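Extracellular solute-binding protein (Conexibacter woesei, PDB 4P98) probably captures a small solute at the outer face of the cell membrane for an ABC transporter, as a lipoprotein of the BMP (PnrA-like) family. Local coordinates at residues Ser254-Glu257 against Gln258-Gly262; Arg69-Ala72 against Ala73-Phe76; Tyr185-Gln188 against Lys189-Glu192. One frame throughout, in Å; residues are numbered along the deposited sequence.

Contact 1 of 3, residues Ser254-Glu257 against Gln258-Gly262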
ATOM      1  N   SER A 254      -9.800  -9.615  12.340  1.00 13.05           N
ATOM      2  CA  SER A 254     -11.200  -9.273  12.605  1.00 13.33           C
ATOM      3  C   SER A 254     -12.146 -10.193  11.823  1.00 13.89           C
ATOM      4  O   SER A 254     -13.178 -10.632  12.355  1.00 14.80           O
ATOM      5  CB  SER A 254     -11.472  -7.804  12.278  1.00 13.21           C
ATOM      6  OG  SER A 254     -12.839  -7.478  12.532  1.00 14.80           O
ATOM      7  N   TYR A 255     -11.801 -10.494  10.574  1.00 11.97           N
ATOM      8  CA  TYR A 255     -12.574 -11.475   9.801  1.00 12.28           C
ATOM      9  C   TYR A 255     -12.690 -12.838  10.496  1.00 12.32           C
ATOM     10  O   TYR A 255     -13.766 -13.441  10.525  1.00 13.40           O
ATOM     11  CB  TYR A 255     -11.949 -11.693   8.412  1.00 12.33           C
ATOM     12  CG  TYR A 255     -11.983 -10.517   7.453  1.00 11.59           C
ATOM     13  CD1 TYR A 255     -12.876  -9.463   7.607  1.00 11.00           C
ATOM     14  CD2 TYR A 255     -11.128 -10.489   6.350  1.00 11.37           C
ATOM     15  CE1 TYR A 255     -12.897  -8.404   6.711  1.00 11.45           C
ATOM     16  CE2 TYR A 255     -11.153  -9.440   5.449  1.00 11.27           C
ATOM     17  CZ  TYR A 255     -12.042  -8.412   5.612  1.00 10.79           C
ATOM     18  OH  TYR A 255     -12.049  -7.379   4.696  1.00 11.24           O
ATOM     19  N   LEU A 256     -11.586 -13.338  11.035  1.00 12.03           N
ATOM     20  CA  LEU A 256     -11.617 -14.630  11.738  1.00 14.67           C
ATOM     21  C   LEU A 256     -12.481 -14.556  12.994  1.00 14.98           C
ATOM     22  O   LEU A 256     -13.274 -15.462  13.276  1.00 15.66           O
ATOM     23  CB  LEU A 256     -10.206 -15.077  12.105  1.00 15.92           C
ATOM     24  CG  LEU A 256      -9.198 -15.321  10.988  1.00 17.75           C
ATOM     25  CD1 LEU A 256      -8.010 -16.098  11.533  1.00 20.35           C
ATOM     26  CD2 LEU A 256      -9.792 -16.039   9.788  1.00 19.21           C
ATOM     27  N   GLU A 257     -12.348 -13.468  13.743  1.00 15.84           N
ATOM     28  CA  GLU A 257     -13.181 -13.274  14.937  1.00 17.58           C
ATOM     29  C   GLU A 257     -14.669 -13.188  14.610  1.00 16.71           C
ATOM     30  O   GLU A 257     -15.509 -13.755  15.318  1.00 19.79           O
ATOM     31  CB  GLU A 257     -12.725 -12.045  15.716  1.00 18.81           C
ATOM     32  CG  GLU A 257     -11.484 -12.314  16.552  1.00 23.28           C
ATOM     33  CD  GLU A 257     -11.789 -13.283  17.686  1.00 29.73           C
ATOM     34  OE1 GLU A 257     -12.500 -12.887  18.641  1.00 36.13           O
ATOM     35  OE2 GLU A 257     -11.361 -14.447  17.605  1.00 32.12           O
ATOM     36  N   GLN A 258     -14.991 -12.484  13.538  1.00 15.41           N
ATOM     37  CA  GLN A 258     -16.365 -12.371  13.081  1.00 15.80           C
ATOM     38  C   GLN A 258     -16.940 -13.731  12.727  1.00 16.75           C
ATOM     39  O   GLN A 258     -18.067 -14.048  13.101  1.00 17.72           O
ATOM     40  CB  GLN A 258     -16.454 -11.449  11.874  1.00 14.12           C
ATOM     41  CG  GLN A 258     -16.280  -9.988  12.192  1.00 14.32           C
ATOM     42  CD  GLN A 258     -16.123  -9.151  10.935  1.00 14.57           C
ATOM     43  OE1 GLN A 258     -16.948  -9.231  10.015  1.00 13.07           O
ATOM     44  NE2 GLN A 258     -15.075  -8.339  10.893  1.00 12.46           N
ATOM     45  N   ILE A 259     -16.166 -14.525  11.997  1.00 17.92           N
ATOM     46  CA  ILE A 259     -16.611 -15.862  11.597  1.00 18.79           C
ATOM     47  C   ILE A 259     -16.820 -16.727  12.842  1.00 19.47           C
ATOM     48  O   ILE A 259     -17.824 -17.409  12.963  1.00 17.83           O
ATOM     49  CB  ILE A 259     -15.605 -16.491  10.616  1.00 17.69           C
ATOM     50  CG1 ILE A 259     -15.740 -15.800   9.256  1.00 17.81           C
ATOM     51  CG2 ILE A 259     -15.816 -17.989  10.474  1.00 18.36           C
ATOM     52  CD1 ILE A 259     -14.544 -16.006   8.361  1.00 18.39           C
ATOM     53  N   ARG A 260     -15.888 -16.655  13.784  1.00 21.90           N
ATOM     54  CA  ARG A 260     -15.984 -17.455  15.004  1.00 23.08           C
ATOM     55  C   ARG A 260     -17.185 -17.068  15.875  1.00 21.13           C
ATOM     56  O   ARG A 260     -17.783 -17.934  16.503  1.00 25.47           O
ATOM     57  CB  ARG A 260     -14.662 -17.401  15.775  1.00 24.96           C
ATOM     58  CG  ARG A 260     -13.600 -18.307  15.144  1.00 27.50           C
ATOM     59  CD  ARG A 260     -12.169 -17.954  15.532  1.00 30.51           C
ATOM     60  NE  ARG A 260     -11.221 -18.909  14.946  1.00 34.28           N
ATOM     61  CZ  ARG A 260      -9.927 -18.685  14.707  1.00 32.85           C
ATOM     62  NH1 ARG A 260      -9.364 -17.521  14.993  1.00 37.25           N
ATOM     63  NH2 ARG A 260      -9.182 -19.647  14.167  1.00 35.90           N
ATOM     64  N   ALA A 261     -17.563 -15.793  15.875  1.00 19.84           N
ATOM     65  CA  ALA A 261     -18.696 -15.308  16.677  1.00 20.77           C
ATOM     66  C   ALA A 261     -20.023 -15.328  15.930  1.00 21.78           C
ATOM     67  O   ALA A 261     -21.054 -15.087  16.531  1.00 20.09           O
ATOM     68  CB  ALA A 261     -18.429 -13.899  17.168  1.00 21.74           C
ATOM     69  N   GLY A 262     -19.996 -15.584  14.623  1.00 20.71           N
ATOM     70  CA  GLY A 262     -21.191 -15.501  13.807  1.00 19.78           C
ATOM     71  C   GLY A 262     -21.631 -14.090  13.469  1.00 18.70           C
ATOM     72  O   GLY A 262     -22.804 -13.870  13.209  1.00 19.87           O
TER

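Contact 2 of 3, residues Arg69-Ala72 against Ala73-Phe76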
ATOM      1  N   ARG A  69     -15.389 -19.082  -7.112  1.00 18.96           N
ATOM      2  CA  ARG A  69     -16.480 -20.048  -6.999  1.00 19.77           C
ATOM      3  C   ARG A  69     -15.971 -21.401  -6.497  1.00 18.95           C
ATOM      4  O   ARG A  69     -16.596 -22.024  -5.639  1.00 17.75           O
ATOM      5  CB  ARG A  69     -17.200 -20.223  -8.343  1.00 21.56           C
ATOM      6  CG  ARG A  69     -18.374 -21.194  -8.279  1.00 23.61           C
ATOM      7  CD  ARG A  69     -19.196 -21.232  -9.561  1.00 23.48           C
ATOM      8  NE  ARG A  69     -19.833 -19.945  -9.811  1.00 22.23           N
ATOM      9  CZ  ARG A  69     -19.444 -19.056 -10.718  1.00 23.17           C
ATOM     10  NH1 ARG A  69     -18.419 -19.303 -11.535  1.00 24.40           N
ATOM     11  NH2 ARG A  69     -20.106 -17.909 -10.819  1.00 21.59           N
ATOM     12  N   GLN A  70     -14.839 -21.834  -7.035  1.00 19.06           N
ATOM     13  CA  GLN A  70     -14.254 -23.126  -6.688  1.00 22.41           C
ATOM     14  C   GLN A  70     -13.858 -23.196  -5.215  1.00 22.26           C
ATOM     15  O   GLN A  70     -14.084 -24.209  -4.563  1.00 22.64           O
ATOM     16  CB  GLN A  70     -13.041 -23.409  -7.591  1.00 27.39           C
ATOM     17  CG  GLN A  70     -12.276 -24.667  -7.244  1.00 34.65           C
ATOM     18  CD  GLN A  70     -11.162 -24.968  -8.232  1.00 46.05           C
ATOM     19  OE1 GLN A  70     -10.644 -24.072  -8.916  1.00 53.17           O
ATOM     20  NE2 GLN A  70     -10.786 -26.233  -8.310  1.00 47.97           N
ATOM     21  N   PHE A  71     -13.277 -22.127  -4.675  1.00 21.06           N
ATOM     22  CA  PHE A  71     -12.954 -22.105  -3.252  1.00 20.88           C
ATOM     23  C   PHE A  71     -14.211 -22.165  -2.388  1.00 20.67           C
ATOM     24  O   PHE A  71     -14.252 -22.886  -1.391  1.00 21.67           O
ATOM     25  CB  PHE A  71     -12.121 -20.871  -2.878  1.00 19.93           C
ATOM     26  CG  PHE A  71     -10.664 -20.994  -3.226  1.00 21.53           C
ATOM     27  CD1 PHE A  71      -9.890 -22.018  -2.686  1.00 23.65           C
ATOM     28  CD2 PHE A  71     -10.054 -20.078  -4.065  1.00 20.38           C
ATOM     29  CE1 PHE A  71      -8.537 -22.120  -2.980  1.00 23.67           C
ATOM     30  CE2 PHE A  71      -8.708 -20.181  -4.372  1.00 21.93           C
ATOM     31  CZ  PHE A  71      -7.947 -21.206  -3.835  1.00 22.71           C
ATOM     32  N   ALA A  72     -15.234 -21.401  -2.762  1.00 19.07           N
ATOM     33  CA  ALA A  72     -16.495 -21.425  -2.023  1.00 19.66           C
ATOM     34  C   ALA A  72     -17.164 -22.795  -2.101  1.00 19.71           C
ATOM     35  O   ALA A  72     -17.689 -23.282  -1.105  1.00 20.10           O
ATOM     36  CB  ALA A  72     -17.437 -20.356  -2.541  1.00 18.92           C
ATOM     37  N   ALA A  73     -17.152 -23.401  -3.283  1.00 20.63           N
ATOM     38  CA  ALA A  73     -17.785 -24.711  -3.489  1.00 23.18           C
ATOM     39  C   ALA A  73     -17.075 -25.806  -2.697  1.00 24.07           C
ATOM     40  O   ALA A  73     -17.709 -26.754  -2.244  1.00 29.01           O
ATOM     41  CB  ALA A  73     -17.811 -25.062  -4.974  1.00 25.14           C
ATOM     42  N   ARG A  74     -15.765 -25.664  -2.525  1.00 25.03           N
ATOM     43  CA  ARG A  74     -14.966 -26.617  -1.753  1.00 27.09           C
ATOM     44  C   ARG A  74     -15.063 -26.427  -0.239  1.00 27.99           C
ATOM     45  O   ARG A  74     -14.393 -27.124   0.517  1.00 32.70           O
ATOM     46  CB  ARG A  74     -13.500 -26.532  -2.170  1.00 26.61           C
ATOM     47  CG  ARG A  74     -13.215 -27.057  -3.574  1.00 27.62           C
ATOM     48  CD  ARG A  74     -11.786 -26.739  -3.978  1.00 33.00           C
ATOM     49  NE  ARG A  74     -10.861 -27.223  -2.955  1.00 36.82           N
ATOM     50  CZ  ARG A  74      -9.604 -26.821  -2.798  1.00 38.37           C
ATOM     51  NH1 ARG A  74      -9.068 -25.908  -3.606  1.00 40.28           N
ATOM     52  NH2 ARG A  74      -8.882 -27.347  -1.814  1.00 40.71           N
ATOM     53  N   GLY A  75     -15.874 -25.475   0.210  1.00 27.24           N
ATOM     54  CA  GLY A  75     -16.096 -25.273   1.642  1.00 28.04           C
ATOM     55  C   GLY A  75     -15.045 -24.440   2.363  1.00 26.59           C
ATOM     56  O   GLY A  75     -14.848 -24.604   3.563  1.00 28.44           O
ATOM     57  N   PHE A  76     -14.363 -23.543   1.653  1.00 23.53           N
ATOM     58  CA  PHE A  76     -13.534 -22.557   2.331  1.00 21.00           C
ATOM     59  C   PHE A  76     -14.448 -21.640   3.153  1.00 19.72           C
ATOM     60  O   PHE A  76     -15.593 -21.386   2.785  1.00 20.64           O
ATOM     61  CB  PHE A  76     -12.653 -21.778   1.347  1.00 20.57           C
ATOM     62  CG  PHE A  76     -11.353 -22.467   1.036  1.00 22.54           C
ATOM     63  CD1 PHE A  76     -11.337 -23.681   0.360  1.00 25.55           C
ATOM     64  CD2 PHE A  76     -10.147 -21.924   1.443  1.00 23.80           C
ATOM     65  CE1 PHE A  76     -10.139 -24.327   0.086  1.00 25.41           C
ATOM     66  CE2 PHE A  76      -8.948 -22.564   1.168  1.00 25.96           C
ATOM     67  CZ  PHE A  76      -8.946 -23.770   0.490  1.00 26.40           C
TER

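Contact 3 of 3, residues Tyr185-Gln188 against Lys189-Glu192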
ATOM      1  N   TYR A 185       5.574   0.178 -14.147  1.00 20.55           N
ATOM      2  CA  TYR A 185       6.595  -0.875 -14.057  1.00 21.20           C
ATOM      3  C   TYR A 185       7.613  -0.817 -15.207  1.00 19.87           C
ATOM      4  O   TYR A 185       8.114  -1.848 -15.623  1.00 23.94           O
ATOM      5  CB  TYR A 185       5.901  -2.255 -14.007  1.00 24.08           C
ATOM      6  CG  TYR A 185       6.697  -3.414 -13.424  1.00 30.05           C
ATOM      7  CD1 TYR A 185       7.468  -3.260 -12.277  1.00 35.13           C
ATOM      8  CD2 TYR A 185       6.649  -4.690 -14.007  1.00 37.31           C
ATOM      9  CE1 TYR A 185       8.187  -4.324 -11.743  1.00 38.65           C
ATOM     10  CE2 TYR A 185       7.360  -5.755 -13.475  1.00 40.39           C
ATOM     11  CZ  TYR A 185       8.128  -5.562 -12.340  1.00 38.20           C
ATOM     12  OH  TYR A 185       8.843  -6.596 -11.787  1.00 39.16           O
ATOM     13  N   ASP A 186       7.904   0.379 -15.726  1.00 17.99           N
ATOM     14  CA  ASP A 186       8.972   0.546 -16.720  1.00 18.31           C
ATOM     15  C   ASP A 186      10.218   0.962 -15.967  1.00 15.75           C
ATOM     16  O   ASP A 186      10.488   2.140 -15.792  1.00 15.50           O
ATOM     17  CB  ASP A 186       8.628   1.584 -17.788  1.00 18.24           C
ATOM     18  CG  ASP A 186       9.614   1.573 -18.951  1.00 22.26           C
ATOM     19  OD1 ASP A 186      10.835   1.373 -18.747  1.00 19.50           O
ATOM     20  OD2 ASP A 186       9.162   1.778 -20.083  1.00 24.54           O
ATOM     21  N   LEU A 187      10.965  -0.029 -15.514  1.00 15.87           N
ATOM     22  CA  LEU A 187      12.065   0.212 -14.593  1.00 16.58           C
ATOM     23  C   LEU A 187      13.185   0.999 -15.262  1.00 16.77           C
ATOM     24  O   LEU A 187      13.867   1.782 -14.619  1.00 16.06           O
ATOM     25  CB  LEU A 187      12.564  -1.109 -14.020  1.00 16.67           C
ATOM     26  CG  LEU A 187      11.526  -1.950 -13.277  1.00 18.09           C
ATOM     27  CD1 LEU A 187      12.173  -3.207 -12.735  1.00 19.83           C
ATOM     28  CD2 LEU A 187      10.870  -1.194 -12.130  1.00 19.02           C
ATOM     29  N   GLN A 188      13.347   0.813 -16.566  1.00 17.18           N
ATOM     30  CA  GLN A 188      14.406   1.490 -17.308  1.00 17.79           C
ATOM     31  C   GLN A 188      14.131   2.988 -17.421  1.00 15.47           C
ATOM     32  O   GLN A 188      15.015   3.801 -17.158  1.00 15.28           O
ATOM     33  CB  GLN A 188      14.590   0.808 -18.674  1.00 22.46           C
ATOM     34  CG  GLN A 188      15.080  -0.630 -18.469  1.00 28.16           C
ATOM     35  CD  GLN A 188      15.010  -1.521 -19.702  1.00 28.35           C
ATOM     36  OE1 GLN A 188      14.413  -1.170 -20.718  1.00 34.73           O
ATOM     37  NE2 GLN A 188      15.611  -2.691 -19.600  1.00 20.19           N
ATOM     38  N   LYS A 189      12.893   3.360 -17.739  1.00 15.24           N
ATOM     39  CA  LYS A 189      12.514   4.777 -17.755  1.00 16.82           C
ATOM     40  C   LYS A 189      12.523   5.358 -16.334  1.00 14.71           C
ATOM     41  O   LYS A 189      12.894   6.511 -16.137  1.00 13.79           O
ATOM     42  CB  LYS A 189      11.137   4.984 -18.376  1.00 19.72           C
ATOM     43  CG  LYS A 189      11.120   4.855 -19.889  1.00 25.25           C
ATOM     44  CD  LYS A 189       9.738   5.177 -20.453  1.00 31.24           C
ATOM     45  CE  LYS A 189       9.636   4.821 -21.937  1.00 35.56           C
ATOM     46  NZ  LYS A 189       8.215   4.694 -22.380  1.00 41.20           N
ATOM     47  N   GLU A 190      12.130   4.550 -15.354  1.00 13.21           N
ATOM     48  CA  GLU A 190      12.161   4.975 -13.953  1.00 13.64           C
ATOM     49  C   GLU A 190      13.581   5.304 -13.515  1.00 14.49           C
ATOM     50  O   GLU A 190      13.824   6.352 -12.925  1.00 13.87           O
ATOM     51  CB  GLU A 190      11.608   3.886 -13.050  1.00 14.30           C
ATOM     52  CG  GLU A 190      11.379   4.351 -11.620  1.00 15.23           C
ATOM     53  CD  GLU A 190      11.000   3.194 -10.743  1.00 15.14           C
ATOM     54  OE1 GLU A 190       9.788   3.017 -10.497  1.00 17.31           O
ATOM     55  OE2 GLU A 190      11.913   2.428 -10.358  1.00 14.06           O
ATOM     56  N   GLN A 191      14.514   4.406 -13.821  1.00 14.07           N
ATOM     57  CA  GLN A 191      15.927   4.674 -13.567  1.00 14.48           C
ATOM     58  C   GLN A 191      16.426   5.986 -14.208  1.00 14.81           C
ATOM     59  O   GLN A 191      17.058   6.801 -13.527  1.00 12.72           O
ATOM     60  CB  GLN A 191      16.796   3.485 -13.963  1.00 15.97           C
ATOM     61  CG  GLN A 191      18.265   3.702 -13.615  1.00 17.18           C
ATOM     62  CD  GLN A 191      19.084   2.436 -13.606  1.00 18.38           C
ATOM     63  OE1 GLN A 191      18.579   1.339 -13.824  1.00 19.78           O
ATOM     64  NE2 GLN A 191      20.370   2.587 -13.328  1.00 20.25           N
ATOM     65  N   GLU A 192      16.133   6.182 -15.492  0.50 15.17           N
ATOM     66  CA  GLU A 192      16.519   7.394 -16.214  0.50 16.20           C
ATOM     67  C   GLU A 192      15.939   8.661 -15.575  0.50 16.00           C
ATOM     68  O   GLU A 192      16.635   9.675 -15.433  0.50 15.59           O
ATOM     69  CB  GLU A 192      16.067   7.288 -17.682  0.50 17.47           C
ATOM     70  CG  GLU A 192      16.818   6.218 -18.465  0.50 17.91           C
ATOM     71  CD  GLU A 192      16.135   5.789 -19.761  0.50 21.11           C
ATOM     72  OE1 GLU A 192      15.032   6.296 -20.103  0.50 20.84           O
ATOM     73  OE2 GLU A 192      16.716   4.923 -20.447  0.50 22.49           O
TER

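Contact 1 of 3, residues Ser254-Glu257 against Gln258-Gly262
Q258 donates its backbone N-H to the carbonyl of S254, with Q258 N 2.8 Å from S254 O, one of four i to i+4 bonds that link 254-257 to 258-261 near the end of helix 249-261. I259 N lies 3.0 Å from Y255 O and R260 N 2.9 Å from L256 O. A261 N completes the series on E257 O, with an N-H...O angle of 144° that is more bent than the other three. G262 then takes a positive phi and the helix ends in a Schellman motif, one of whose bonds runs from G262 N to I259 O.

The side chain of Q258 reaches back over this backbone. Its CG sits beside its own backbone N (chi1 -73°) and the chain beyond is extended, which lays CG 3.2 Å from S254 O and carries the amide to the S254 hydroxyl. The same amide lies at the edge of the Y255 ring, near the ring plane, with the two flat groups turned 78° apart. A leucine here would take away the amide, and the S254 hydroxyl would probably be left without a polar mate on that side.

On another side of the helix the extended R260 runs alongside L256, its NH1 3.9 Å from L256 CB, while NH1 also bonds to D48 O. E257 OE2 stays 4.5 Å from R260 NH1, beyond a salt bridge. Y255 sends its hydroxyl to S103 OG and packs on L78, D119 and W121.

The chemistry is therefore divided: backbone bonds hold the helix end, the buried Y255 joins it to the sheet, and the attraction between E257 and R260 is probably modest, the guanidinium being held by the D48 carbonyl instead.

Contact 2 of 3, residues Arg69-Ala72 against Ala73-Phe76
F71 and F76 meet across the Schellman motif that ends helix 61-73, where G75 takes a positive phi. The motif's two backbone bonds are both present: F76 N lies 3.1 Å from F71 O, and G75 N is also 3.1 Å from A72 O. At these backbone angles a beta carbon on G75 would collide with R74 O. The turn of the chain brings the two rings into a T-shaped stack with centroids 4.8 Å apart and planes at 67°. F71 supplies the edge: its CD1 sits over the centre of one F76 face, 3.6 Å from F76 CE1.

R74 bends at its third torsion (chi3 53°), which swings the guanidinium round to the rings, with NH1 3.9 Å from F71 CE1; F76 CE1 lies over one guanidinium face. Nearer the backbone, R74 CD touches Q70 CG alongside it, at 3.9 Å.

Both rings are buried against strands 22-25 and 53-55 of the six-stranded sheet, the latter at its edge: F71 on A22, I24, Q53 and R55 and F76 on A22 and Q53. A72 packs on F97, R69 pairs with E65 and E96, and the chain passes directly from F76 towards strand 78-82.

Contact 3 of 3, residues Tyr185-Gln188 against Lys189-Glu192
D186 turns its carboxylate onto K189 through a first torsion that sets CG opposite its backbone N (chi1 -170°), beside the carbonyl carbon. K189 has its own CG beside the backbone N, and the extended chain beyond runs slantwise past the carboxylate. OD1 of D186 takes the backbone N-H of K189, with K189 N at 3.0 Å and an N-H...O angle of 171°. The bond is nearly straight at the hydrogen, yet the donor meets the oxygen from above the carboxylate plane, 51° out of it. OD2 lies against the aliphatic part of the lysine, 3.5 Å from K189 CD. The charged ends come no nearer than a long salt bridge, K189 NZ being 3.8 Å from D186 OD2.

This is the N-cap of helix 187-199: D186 stands just before the first turn and its side chain satisfies an amide that has no helical carbonyl ahead of it. The negative carboxylate at this helix start probably also interacts favourably with the helix dipole. The backbone of D186 takes part as well, its O accepting from E190 N at 2.9 Å. Regular helical bonds follow, with Q191 N 2.8 Å from L187 O and E192 N 3.1 Å from Q188 O.

L187 and E190 run side by side, L187 CD2 lying 4.2 Å from E190 OE2. The carboxylate of the buried E190 looks out of this turn to a second helix start, where OE1 accepts from G211 N and OE2 from L214 N, ahead of and within helix 212-221. On that flank L187 packs on D210 and R212 and Q191 on Q216, while K189 leans on T181 and R183.

Along the chain the order is contact 2, contact 3, contact 1, yet contacts 1 and 2 are the neighbours in space, their centres 18 Å apart and their nearest atoms about 8 Å. Both are C-terminal helix ends beside the six-stranded parallel sheet: the chain leaves contact 2 into strand 78-82, whose L78 meets the helix of contact 1, and leaves contact 1 towards the edge strand 268-271. Contact 3 starts a helix beside the five-stranded sheet, its centre 43 Å from that of contact 1 and 40 Å from that of contact 2. The chain thus returns to its first lobe after building the second, consistent with the two-lobed periplasmic-binding-protein fold.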